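PDB 4TKT: AT-less polyketide synthase from Streptomyces platensis subsp. rosaceus, which probably catalyses decarboxylative Claisen condensation of acyl units, as ketosynthase domain KS6 of MgsF in isomigrastatin biosynthesis. Local coordinates for residues N348-G353 with S401-Q406; A299-A304 with A334-A339; E458-V463 with V513-L518; W488-L493 with T517-V522. All blocks are in the same frame, centred on the assembly; numbering follows the deposited sequence.

Interaction 1. Residues N348-G353 with S401-Q406; sequences NFCAIG and SPFVLQ
C350, A351 and I352 pair in parallel register with F403, V404 and L405, the short strand axes approaching to 4.6 Å at 43° to each other. The bonds alternate as in a parallel ladder: C350 N gives to P402 O, V404 N to C350 O at 2.8 Å, I352 N weakly to V404 O, and Q406 N to I352 O at 3.0 Å, nearly straight at 175°. P402 O also takes F349 N at 2.8 Å, that donor standing above the carbonyl plane, so one oxygen holds two successive amides. Ahead of the ladder, N348 N bonds to S401 O in the carbonyl plane, and S401 OG closes an ST turn by accepting from F403 N.

The F403 ring is sandwiched between P402 CB over one face and I352 CD1 over the other, the latter a CH-pi contact 4.1 Å from the ring centroid. C350 SG, anti to the backbone N (chi1 -176°), makes a sulfur-aromatic contact at the ring's edge. F340 of helix 328-340 meets the same ring almost perpendicularly. F349 presses CE1 on P402 CB at 3.6 Å, and R313 makes a cation-pi contact with its ring. Backbone bonds thus fix the register of strand 403-405, the outermost of the large sheet within this chain, while CH-pi, sulfur-aromatic and apolar contacts hold the F403 ring in place.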
loop_
_atom_site.group_PDB
_atom_site.type_symbol
_atom_site.label_atom_id
_atom_site.label_comp_id
_atom_site.label_asym_id
_atom_site.label_seq_id
_atom_site.Cartn_x
_atom_site.Cartn_y
_atom_site.Cartn_z
ATOM N N ASN A 348 -27.383 -14.495 -0.706
ATOM C CA ASN A 348 -27.418 -13.038 -0.590
ATOM C C ASN A 348 -27.104 -12.507 0.806
ATOM O O ASN A 348 -27.834 -11.667 1.332
ATOM C CB ASN A 348 -28.789 -12.524 -1.033
ATOM C CG ASN A 348 -29.222 -13.104 -2.360
ATOM O OD1 ASN A 348 -28.424 -13.214 -3.290
ATOM N ND2 ASN A 348 -30.489 -13.493 -2.452
ATOM N N PHE A 349 -26.016 -12.987 1.399
ATOM C CA PHE A 349 -25.607 -12.538 2.727
ATOM C C PHE A 349 -24.272 -11.802 2.679
ATOM O O PHE A 349 -23.896 -11.106 3.625
ATOM C CB PHE A 349 -25.516 -13.726 3.691
ATOM C CG PHE A 349 -24.540 -14.789 3.258
ATOM C CD1 PHE A 349 -24.959 -15.854 2.477
ATOM C CD2 PHE A 349 -23.209 -14.727 3.639
ATOM C CE1 PHE A 349 -24.066 -16.835 2.079
ATOM C CE2 PHE A 349 -22.311 -15.702 3.243
ATOM C CZ PHE A 349 -22.741 -16.758 2.464
ATOM N N CYS A 350 -23.564 -11.960 1.567
ATOM C CA CYS A 350 -22.217 -11.424 1.420
ATOM C C CYS A 350 -22.176 -10.302 0.388
ATOM O O CYS A 350 -22.824 -10.384 -0.652
ATOM C CB CYS A 350 -21.250 -12.544 1.027
ATOM S SG CYS A 350 -19.517 -12.063 0.920
ATOM N N ALA A 351 -21.420 -9.252 0.682
ATOM C CA ALA A 351 -21.255 -8.153 -0.258
ATOM C C ALA A 351 -20.127 -8.474 -1.226
ATOM O O ALA A 351 -19.205 -9.217 -0.889
ATOM C CB ALA A 351 -20.978 -6.853 0.474
ATOM N N ILE A 352 -20.205 -7.920 -2.431
ATOM C CA ILE A 352 -19.171 -8.151 -3.429
ATOM C C ILE A 352 -18.995 -6.924 -4.326
ATOM O O ILE A 352 -19.949 -6.194 -4.599
ATOM C CB ILE A 352 -19.487 -9.408 -4.283
ATOM C CG1 ILE A 352 -18.257 -9.850 -5.082
ATOM C CG2 ILE A 352 -20.698 -9.178 -5.183
ATOM C CD1 ILE A 352 -18.437 -11.174 -5.792
ATOM N N GLY A 353 -17.759 -6.693 -4.755
ATOM C CA GLY A 353 -17.430 -5.566 -5.607
ATOM C C GLY A 353 -15.951 -5.578 -5.935
ATOM O O GLY A 353 -15.213 -6.425 -5.432
ATOM N N SER A 401 -27.189 -16.729 -5.496
ATOM C CA SER A 401 -25.780 -16.704 -5.136
ATOM C C SER A 401 -25.643 -16.248 -3.689
ATOM O O SER A 401 -26.593 -15.719 -3.114
ATOM C CB SER A 401 -25.003 -15.777 -6.073
ATOM O OG SER A 401 -25.227 -14.419 -5.738
ATOM N N PRO A 402 -24.462 -16.454 -3.086
ATOM C CA PRO A 402 -24.257 -15.936 -1.729
ATOM C C PRO A 402 -24.181 -14.415 -1.687
ATOM O O PRO A 402 -24.202 -13.836 -0.603
ATOM C CB PRO A 402 -22.908 -16.542 -1.316
ATOM C CG PRO A 402 -22.690 -17.687 -2.239
ATOM C CD PRO A 402 -23.339 -17.299 -3.526
ATOM N N PHE A 403 -24.106 -13.779 -2.852
ATOM C CA PHE A 403 -23.704 -12.380 -2.919
ATOM C C PHE A 403 -24.814 -11.379 -3.211
ATOM O O PHE A 403 -25.890 -11.729 -3.697
ATOM C CB PHE A 403 -22.613 -12.213 -3.977
ATOM C CG PHE A 403 -21.475 -13.172 -3.824
ATOM C CD1 PHE A 403 -20.596 -13.055 -2.762
ATOM C CD2 PHE A 403 -21.282 -14.187 -4.743
ATOM C CE1 PHE A 403 -19.544 -13.936 -2.617
ATOM C CE2 PHE A 403 -20.233 -15.071 -4.604
ATOM C CZ PHE A 403 -19.362 -14.945 -3.540
ATOM N N VAL A 404 -24.521 -10.124 -2.889
ATOM C CA VAL A 404 -25.300 -8.975 -3.332
ATOM C C VAL A 404 -24.328 -7.912 -3.833
ATOM O O VAL A 404 -23.484 -7.431 -3.076
ATOM C CB VAL A 404 -26.176 -8.391 -2.207
ATOM C CG1 VAL A 404 -26.778 -7.065 -2.643
ATOM C CG2 VAL A 404 -27.265 -9.372 -1.818
ATOM N N LEU A 405 -24.435 -7.562 -5.111
ATOM C CA LEU A 405 -23.523 -6.600 -5.719
ATOM C C LEU A 405 -23.651 -5.224 -5.073
ATOM O O LEU A 405 -24.721 -4.619 -5.086
ATOM C CB LEU A 405 -23.776 -6.499 -7.222
ATOM C CG LEU A 405 -22.816 -5.581 -7.978
ATOM C CD1 LEU A 405 -21.385 -6.053 -7.794
ATOM C CD2 LEU A 405 -23.181 -5.523 -9.450
ATOM N N GLN A 406 -22.550 -4.737 -4.510
ATOM C CA GLN A 406 -22.549 -3.466 -3.795
ATOM C C GLN A 406 -22.551 -2.282 -4.761
ATOM O O GLN A 406 -21.547 -2.003 -5.415
ATOM C CB GLN A 406 -21.340 -3.382 -2.862
ATOM C CG GLN A 406 -21.463 -2.314 -1.792
ATOM C CD GLN A 406 -22.628 -2.566 -0.854
ATOM O OE1 GLN A 406 -22.883 -3.701 -0.453
ATOM N NE2 GLN A 406 -23.345 -1.505 -0.503
#

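Interaction 2. Residues A299-A304 with A334-A339; sequences AVIRSA and AGLNAA
I301 and L336 meet through their methyl ends, I301 CD1 touching L336 CD2 at 3.6 Å with the two side chains crossing at about a right angle. The helices carrying them approach to 8.9 Å between short axes, at 42°. I301 contributes both its branches. CG2, anti to the backbone N, lies against A339 CB at 3.7 Å, whereas CG1 takes the place opposite the carbonyl carbon (chi1 -70°) and the chain then extends to carry CD1 to L336. The leucine's CB points away from the other helix, yet its CD2 branch returns to meet the isoleucine.

R302 works at the margin of the contact. With CG beside the backbone N (chi1 -69°), it lays CG 4.0 Å from A339 CA; the bend at chi3 then turns the guanidinium toward A338 O. The group presents its edge, in plane, to that oxygen; R302 NE and A338 O are 3.6 Å apart, too far for a hydrogen bond, so the approach is at most electrostatic. The arginine also touches E342. Cutting R302 back to alanine is likely to leave the flank of A339 bare and A338 O and E342 without the guanidinium beside them.

Helix 294-308 rests on two strands of the large mixed sheet: V300 and A304 pack on A279 of strand 273-282, and I301 and A304 on H435 of strand 432-439. Helix 328-340 lies beside it, sending L336 onto F403 of the outermost strand 403-405.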
loop_
_atom_site.group_PDB
_atom_site.type_symbol
_atom_site.label_atom_id
_atom_site.label_comp_id
_atom_site.label_asym_id
_atom_site.label_seq_id
_atom_site.Cartn_x
_atom_site.Cartn_y
_atom_site.Cartn_z
ATOM N N ALA A 299 -11.048 -23.902 -5.599
ATOM C CA ALA A 299 -10.132 -24.675 -4.773
ATOM C C ALA A 299 -9.238 -23.771 -3.930
ATOM O O ALA A 299 -9.050 -24.016 -2.738
ATOM C CB ALA A 299 -9.286 -25.594 -5.639
ATOM N N VAL A 300 -8.691 -22.725 -4.546
ATOM C CA VAL A 300 -7.771 -21.842 -3.839
ATOM C C VAL A 300 -8.516 -21.047 -2.766
ATOM O O VAL A 300 -7.963 -20.751 -1.708
ATOM C CB VAL A 300 -7.029 -20.882 -4.810
ATOM C CG1 VAL A 300 -7.959 -19.814 -5.366
ATOM C CG2 VAL A 300 -5.841 -20.237 -4.116
ATOM N N ILE A 301 -9.781 -20.735 -3.028
ATOM C CA ILE A 301 -10.602 -20.001 -2.075
ATOM C C ILE A 301 -10.944 -20.873 -0.867
ATOM O O ILE A 301 -10.873 -20.417 0.275
ATOM C CB ILE A 301 -11.890 -19.484 -2.741
ATOM C CG1 ILE A 301 -11.553 -18.367 -3.728
ATOM C CG2 ILE A 301 -12.863 -18.967 -1.702
ATOM C CD1 ILE A 301 -12.673 -18.037 -4.683
ATOM N N ARG A 302 -11.299 -22.131 -1.117
ATOM C CA ARG A 302 -11.569 -23.070 -0.034
ATOM C C ARG A 302 -10.313 -23.364 0.780
ATOM O O ARG A 302 -10.374 -23.493 2.003
ATOM C CB ARG A 302 -12.142 -24.381 -0.573
ATOM C CG ARG A 302 -13.547 -24.288 -1.139
ATOM C CD ARG A 302 -14.110 -25.678 -1.392
ATOM N NE ARG A 302 -14.828 -25.763 -2.660
ATOM C CZ ARG A 302 -14.321 -26.285 -3.772
ATOM N NH1 ARG A 302 -13.090 -26.780 -3.777
ATOM N NH2 ARG A 302 -15.046 -26.319 -4.880
ATOM N N SER A 303 -9.177 -23.479 0.098
ATOM C CA SER A 303 -7.911 -23.774 0.765
ATOM C C SER A 303 -7.541 -22.673 1.746
ATOM O O SER A 303 -7.061 -22.946 2.848
ATOM C CB SER A 303 -6.791 -23.957 -0.256
ATOM O OG SER A 303 -7.097 -25.007 -1.154
ATOM N N ALA A 304 -7.768 -21.428 1.340
ATOM C CA ALA A 304 -7.479 -20.285 2.195
ATOM C C ALA A 304 -8.426 -20.274 3.386
ATOM O O ALA A 304 -8.017 -19.998 4.513
ATOM C CB ALA A 304 -7.587 -18.987 1.410
ATOM N N ALA A 334 -18.859 -18.085 -10.702
ATOM C CA ALA A 334 -19.022 -19.534 -10.695
ATOM C C ALA A 334 -18.047 -20.174 -9.712
ATOM O O ALA A 334 -18.400 -21.112 -8.996
ATOM C CB ALA A 334 -18.818 -20.099 -12.089
ATOM N N GLY A 335 -16.824 -19.653 -9.681
ATOM C CA GLY A 335 -15.800 -20.144 -8.776
ATOM C C GLY A 335 -16.155 -19.886 -7.326
ATOM O O GLY A 335 -16.004 -20.760 -6.472
ATOM N N LEU A 336 -16.634 -18.678 -7.051
ATOM C CA LEU A 336 -17.038 -18.302 -5.704
ATOM C C LEU A 336 -18.237 -19.117 -5.231
ATOM O O LEU A 336 -18.286 -19.545 -4.079
ATOM C CB LEU A 336 -17.357 -16.811 -5.646
ATOM C CG LEU A 336 -16.157 -15.868 -5.572
ATOM C CD1 LEU A 336 -16.567 -14.453 -5.934
ATOM C CD2 LEU A 336 -15.558 -15.906 -4.179
ATOM N N ASN A 337 -19.203 -19.327 -6.123
ATOM C CA ASN A 337 -20.388 -20.113 -5.798
ATOM C C ASN A 337 -20.027 -21.536 -5.397
ATOM O O ASN A 337 -20.560 -22.071 -4.426
ATOM C CB ASN A 337 -21.361 -20.146 -6.978
ATOM C CG ASN A 337 -22.054 -18.819 -7.204
ATOM O OD1 ASN A 337 -21.951 -17.905 -6.387
ATOM N ND2 ASN A 337 -22.777 -18.709 -8.313
ATOM N N ALA A 338 -19.116 -22.140 -6.153
ATOM C CA ALA A 338 -18.649 -23.490 -5.867
ATOM C C ALA A 338 -17.925 -23.542 -4.527
ATOM O O ALA A 338 -17.987 -24.545 -3.815
ATOM C CB ALA A 338 -17.742 -23.984 -6.982
ATOM N N ALA A 339 -17.240 -22.456 -4.187
ATOM C CA ALA A 339 -16.529 -22.366 -2.917
ATOM C C ALA A 339 -17.500 -22.375 -1.740
ATOM O O ALA A 339 -17.370 -23.186 -0.822
ATOM C CB ALA A 339 -15.668 -21.119 -2.881
#

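Interaction 3. Residues E458-V463 with V513-L518; sequences ETVVVV and VAVSTL
V460 and V515 form an antiparallel hydrogen-bonded pair, and so do V462 and V513, with V461 and A514 as the non-hydrogen-bonded pair between them. Both amides and both carbonyls of each outer pair are used: V460 N gives to V515 O and V515 N to V460 O, V462 N to V513 O and V513 N to V462 O, all within 2.8 to 3.0 Å. Three of these acceptors have a second, weaker CA-H partner: T459 CA lies 3.3 Å from V515 O, while A514 CA faces V460 O and V461 CA faces V513 O. In the middle pair, V461 O instead accepts from Q501 NE2, and the backbone of A514 bonds to that of G537, toward strand 538-541. V462 CG2 meets V515 CG2 at 4.0 Å, diagonally across the ladder; T459 CG2 rests on A514 CB at 3.9 Å.

Strand 509-515 is the middle one of a three-stranded antiparallel sheet, with 460-466 at one border. One face, carrying V460, V462, V513 and V515, is packed by helices 493-502 and 518-530, with L521 touching the last three valines; from the other face V461 meets A576 of helix 573-580.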
loop_
_atom_site.group_PDB
_atom_site.type_symbol
_atom_site.label_atom_id
_atom_site.label_comp_id
_atom_site.label_asym_id
_atom_site.label_seq_id
_atom_site.Cartn_x
_atom_site.Cartn_y
_atom_site.Cartn_z
ATOM N N GLU A 458 -1.040 16.425 30.619
ATOM C CA GLU A 458 0.351 16.735 30.935
ATOM C C GLU A 458 1.096 17.305 29.733
ATOM O O GLU A 458 0.633 17.205 28.594
ATOM C CB GLU A 458 1.075 15.486 31.445
ATOM C CG GLU A 458 0.389 14.785 32.610
ATOM C CD GLU A 458 0.487 15.557 33.916
ATOM O OE1 GLU A 458 1.187 16.592 33.957
ATOM O OE2 GLU A 458 -0.135 15.123 34.909
ATOM N N THR A 459 2.251 17.908 29.996
ATOM C CA THR A 459 3.095 18.448 28.938
ATOM C C THR A 459 3.866 17.334 28.241
ATOM O O THR A 459 4.554 16.546 28.887
ATOM C CB THR A 459 4.099 19.489 29.479
ATOM O OG1 THR A 459 3.400 20.666 29.896
ATOM C CG2 THR A 459 5.103 19.869 28.404
ATOM N N VAL A 460 3.735 17.273 26.921
ATOM C CA VAL A 460 4.495 16.328 26.118
ATOM C C VAL A 460 5.493 17.080 25.246
ATOM O O VAL A 460 5.411 18.302 25.102
ATOM C CB VAL A 460 3.578 15.468 25.225
ATOM C CG1 VAL A 460 2.505 14.798 26.062
ATOM C CG2 VAL A 460 2.951 16.318 24.127
ATOM N N VAL A 461 6.439 16.352 24.667
ATOM C CA VAL A 461 7.408 16.965 23.771
ATOM C C VAL A 461 7.250 16.406 22.353
ATOM O O VAL A 461 7.508 15.231 22.095
ATOM C CB VAL A 461 8.855 16.763 24.283
ATOM C CG1 VAL A 461 9.045 15.361 24.837
ATOM C CG2 VAL A 461 9.870 17.076 23.189
ATOM N N VAL A 462 6.794 17.264 21.444
ATOM C CA VAL A 462 6.570 16.886 20.056
ATOM C C VAL A 462 7.834 17.125 19.240
ATOM O O VAL A 462 8.395 18.218 19.254
ATOM C CB VAL A 462 5.393 17.672 19.436
ATOM C CG1 VAL A 462 5.271 17.378 17.949
ATOM C CG2 VAL A 462 4.096 17.339 20.155
ATOM N N VAL A 463 8.270 16.097 18.523
ATOM C CA VAL A 463 9.546 16.137 17.819
ATOM C C VAL A 463 9.364 15.922 16.313
ATOM O O VAL A 463 8.484 15.175 15.884
ATOM C CB VAL A 463 10.514 15.085 18.417
ATOM C CG1 VAL A 463 11.174 14.237 17.339
ATOM C CG2 VAL A 463 11.541 15.758 19.307
ATOM N N VAL A 513 9.131 20.850 20.406
ATOM C CA VAL A 513 8.304 21.791 21.150
ATOM C C VAL A 513 7.555 21.099 22.288
ATOM O O VAL A 513 6.970 20.031 22.106
ATOM C CB VAL A 513 7.296 22.509 20.221
ATOM C CG1 VAL A 513 6.482 21.502 19.419
ATOM C CG2 VAL A 513 6.390 23.435 21.017
ATOM N N ALA A 514 7.596 21.710 23.469
ATOM C CA ALA A 514 6.872 21.199 24.626
ATOM C C ALA A 514 5.490 21.841 24.723
ATOM O O ALA A 514 5.372 23.050 24.915
ATOM C CB ALA A 514 7.664 21.447 25.897
ATOM N N VAL A 515 4.445 21.030 24.583
ATOM C CA VAL A 515 3.075 21.534 24.627
ATOM C C VAL A 515 2.188 20.669 25.517
ATOM O O VAL A 515 2.532 19.529 25.827
ATOM C CB VAL A 515 2.449 21.602 23.216
ATOM C CG1 VAL A 515 3.086 22.711 22.396
ATOM C CG2 VAL A 515 2.585 20.266 22.508
ATOM N N SER A 516 1.048 21.216 25.926
ATOM C CA SER A 516 0.095 20.469 26.738
ATOM C C SER A 516 -1.304 20.504 26.126
ATOM O O SER A 516 -2.175 19.724 26.509
ATOM C CB SER A 516 0.062 21.012 28.169
ATOM O OG SER A 516 -0.330 22.372 28.198
ATOM N N THR A 517 -1.513 21.407 25.171
ATOM C CA THR A 517 -2.787 21.486 24.460
ATOM C C THR A 517 -2.574 21.431 22.952
ATOM O O THR A 517 -1.556 21.898 22.442
ATOM C CB THR A 517 -3.563 22.774 24.797
ATOM O OG1 THR A 517 -2.942 23.892 24.153
ATOM C CG2 THR A 517 -3.610 23.004 26.303
ATOM N N LEU A 518 -3.545 20.864 22.245
ATOM C CA LEU A 518 -3.468 20.736 20.792
ATOM C C LEU A 518 -3.444 22.076 20.040
ATOM O O LEU A 518 -2.679 22.221 19.089
ATOM C CB LEU A 518 -4.625 19.879 20.274
ATOM C CG LEU A 518 -4.550 19.535 18.785
ATOM C CD1 LEU A 518 -3.305 18.713 18.492
ATOM C CD2 LEU A 518 -5.802 18.805 18.334
#

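Interaction 4. Residues W488-L493 with T517-V522; sequences WSSADL and TLPALV. With SO4 (sulfate ion), chain D.
The first turn of helix 518-530 meets the 3-10 turn 490-492 where S490 grips L518. S490 OG, set opposite the carbonyl carbon (chi1 -65°), accepts from L518 N at 3.0 Å in an almost straight bond of 177°. The same hydroxyl donates to O1 of a sulfate ion at 2.6 Å, and S490 N reaches O3 of the sulfate more loosely at 3.3 Å. P519 CG packs against sulfate O2 at 3.5 Å. The ion, probably from the crystallisation liquor, is thus held where a helix start and a 3-10 turn come together, and their amide ends would probably favour an anion there. With a valine in place of S490, L518 N would probably lose its side-chain acceptor and the sulfate one of its bonds.

T517 stands at the N-cap of helix 518-530, its OG1 taking A520 N in a weak bond. On the facing turn, D492 OD2 accepts from S489 N, met from above the carboxylate plane, and D492 CB lies in plane at the edge of the W488 ring.

Leucines fill the inner side of the junction. L518 runs with CG anti to its own amide nitrogen (chi1 -173°), which sends its branched end to the 488-493 segment, where CD2 lies 3.6 Å from W488 O and also touches W488 CB. L493 splits its methyls: CD1 sits 3.5 Å from T517 N, while CD2 slides past L521 CD2 at 3.6 Å. L493 continues onto V460 of the small sheet.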
loop_
_atom_site.group_PDB
_atom_site.type_symbol
_atom_site.label_atom_id
_atom_site.label_comp_id
_atom_site.label_asym_id
_atom_site.label_seq_id
_atom_site.Cartn_x
_atom_site.Cartn_y
_atom_site.Cartn_z
ATOM N N TRP A 488 -8.853 14.929 15.932
ATOM C CA TRP A 488 -7.785 15.227 16.882
ATOM C C TRP A 488 -8.215 16.165 18.002
ATOM O O TRP A 488 -8.914 17.154 17.777
ATOM C CB TRP A 488 -6.577 15.822 16.157
ATOM C CG TRP A 488 -5.936 14.877 15.193
ATOM C CD1 TRP A 488 -5.907 14.989 13.837
ATOM C CD2 TRP A 488 -5.241 13.665 15.511
ATOM N NE1 TRP A 488 -5.230 13.927 13.287
ATOM C CE2 TRP A 488 -4.812 13.099 14.296
ATOM C CE3 TRP A 488 -4.937 13.006 16.706
ATOM C CZ2 TRP A 488 -4.096 11.905 14.239
ATOM C CZ3 TRP A 488 -4.227 11.820 16.647
ATOM C CH2 TRP A 488 -3.815 11.283 15.424
ATOM N N SER A 489 -7.781 15.835 19.215
ATOM C CA SER A 489 -7.992 16.677 20.385
ATOM C C SER A 489 -6.737 16.664 21.251
ATOM O O SER A 489 -5.781 15.950 20.949
ATOM C CB SER A 489 -9.199 16.200 21.190
ATOM O OG SER A 489 -8.987 14.888 21.682
ATOM N N SER A 490 -6.749 17.445 22.327
ATOM C CA SER A 490 -5.599 17.541 23.224
ATOM C C SER A 490 -5.288 16.210 23.897
ATOM O O SER A 490 -4.150 15.952 24.289
ATOM C CB SER A 490 -5.837 18.614 24.289
ATOM O OG SER A 490 -5.932 19.903 23.709
ATOM N N ALA A 491 -6.305 15.365 24.022
ATOM C CA ALA A 491 -6.147 14.068 24.665
ATOM C C ALA A 491 -5.282 13.129 23.827
ATOM O O ALA A 491 -4.824 12.095 24.313
ATOM C CB ALA A 491 -7.506 13.442 24.929
ATOM N N ASP A 492 -5.055 13.498 22.570
ATOM C CA ASP A 492 -4.256 12.680 21.667
ATOM C C ASP A 492 -2.764 12.993 21.770
ATOM O O ASP A 492 -1.935 12.263 21.231
ATOM C CB ASP A 492 -4.726 12.873 20.222
ATOM C CG ASP A 492 -6.182 12.491 20.023
ATOM O OD1 ASP A 492 -6.627 11.493 20.626
ATOM O OD2 ASP A 492 -6.884 13.191 19.264
ATOM N N LEU A 493 -2.427 14.075 22.468
ATOM C CA LEU A 493 -1.040 14.548 22.543
ATOM C C LEU A 493 -0.012 13.527 23.055
ATOM O O LEU A 493 1.103 13.483 22.536
ATOM C CB LEU A 493 -0.961 15.812 23.404
ATOM C CG LEU A 493 -1.339 17.117 22.701
ATOM C CD1 LEU A 493 -1.031 18.303 23.588
ATOM C CD2 LEU A 493 -0.610 17.241 21.382
ATOM N N THR A 517 -1.513 21.407 25.171
ATOM C CA THR A 517 -2.787 21.486 24.460
ATOM C C THR A 517 -2.574 21.431 22.952
ATOM O O THR A 517 -1.556 21.898 22.442
ATOM C CB THR A 517 -3.563 22.774 24.797
ATOM O OG1 THR A 517 -2.942 23.892 24.153
ATOM C CG2 THR A 517 -3.610 23.004 26.303
ATOM N N LEU A 518 -3.545 20.864 22.245
ATOM C CA LEU A 518 -3.468 20.736 20.792
ATOM C C LEU A 518 -3.444 22.076 20.040
ATOM O O LEU A 518 -2.679 22.221 19.089
ATOM C CB LEU A 518 -4.625 19.879 20.274
ATOM C CG LEU A 518 -4.550 19.535 18.785
ATOM C CD1 LEU A 518 -3.305 18.713 18.492
ATOM C CD2 LEU A 518 -5.802 18.805 18.334
ATOM N N PRO A 519 -4.283 23.055 20.443
ATOM C CA PRO A 519 -4.202 24.330 19.719
ATOM C C PRO A 519 -2.844 25.014 19.853
ATOM O O PRO A 519 -2.450 25.762 18.957
ATOM C CB PRO A 519 -5.298 25.175 20.376
ATOM C CG PRO A 519 -6.262 24.186 20.906
ATOM C CD PRO A 519 -5.416 23.048 21.386
ATOM N N ALA A 520 -2.146 24.764 20.956
ATOM C CA ALA A 520 -0.812 25.317 21.156
ATOM C C ALA A 520 0.188 24.644 20.224
ATOM O O ALA A 520 1.071 25.299 19.671
ATOM C CB ALA A 520 -0.377 25.159 22.602
ATOM N N LEU A 521 0.043 23.333 20.056
ATOM C CA LEU A 521 0.910 22.578 19.162
ATOM C C LEU A 521 0.727 23.032 17.718
ATOM O O LEU A 521 1.702 23.207 16.989
ATOM C CB LEU A 521 0.640 21.078 19.285
ATOM C CG LEU A 521 1.430 20.172 18.335
ATOM C CD1 LEU A 521 2.925 20.415 18.462
ATOM C CD2 LEU A 521 1.105 18.713 18.594
ATOM N N VAL A 522 -0.526 23.228 17.316
ATOM C CA VAL A 522 -0.840 23.715 15.978
ATOM C C VAL A 522 -0.193 25.078 15.728
ATOM O O VAL A 522 0.354 25.323 14.652
ATOM C CB VAL A 522 -2.366 23.816 15.758
ATOM C CG1 VAL A 522 -2.677 24.437 14.403
ATOM C CG2 VAL A 522 -3.006 22.445 15.872
HETATM S S SO4 D . -9.240 20.674 22.349
HETATM O O1 SO4 D . -8.426 20.426 23.536
HETATM O O2 SO4 D . -8.896 21.977 21.786
HETATM O O3 SO4 D . -8.984 19.634 21.358
HETATM O O4 SO4 D . -10.652 20.661 22.720
#

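In the fold
Interactions 1 and 2 belong to the ketosynthase part, and both are buried: L336 and N337 of the helix in interaction 2 pack on F403, P402 and S401 of interaction 1, joining a helix pair to the edge of the large sheet. Interactions 3 and 4, about 8 Å apart between centres, share T517 and L518 and lie partly buried in the region of the KS-MAT linker, with L493 and L521 meeting the valines of the small sheet. Centres of interactions 2 and 3 are about 52 Å apart. Backbone bonds dominate 1 (parallel) and 3 (antiparallel); 2 rests on apolar packing, and 4 mixes leucines with a hydroxyl and an anion.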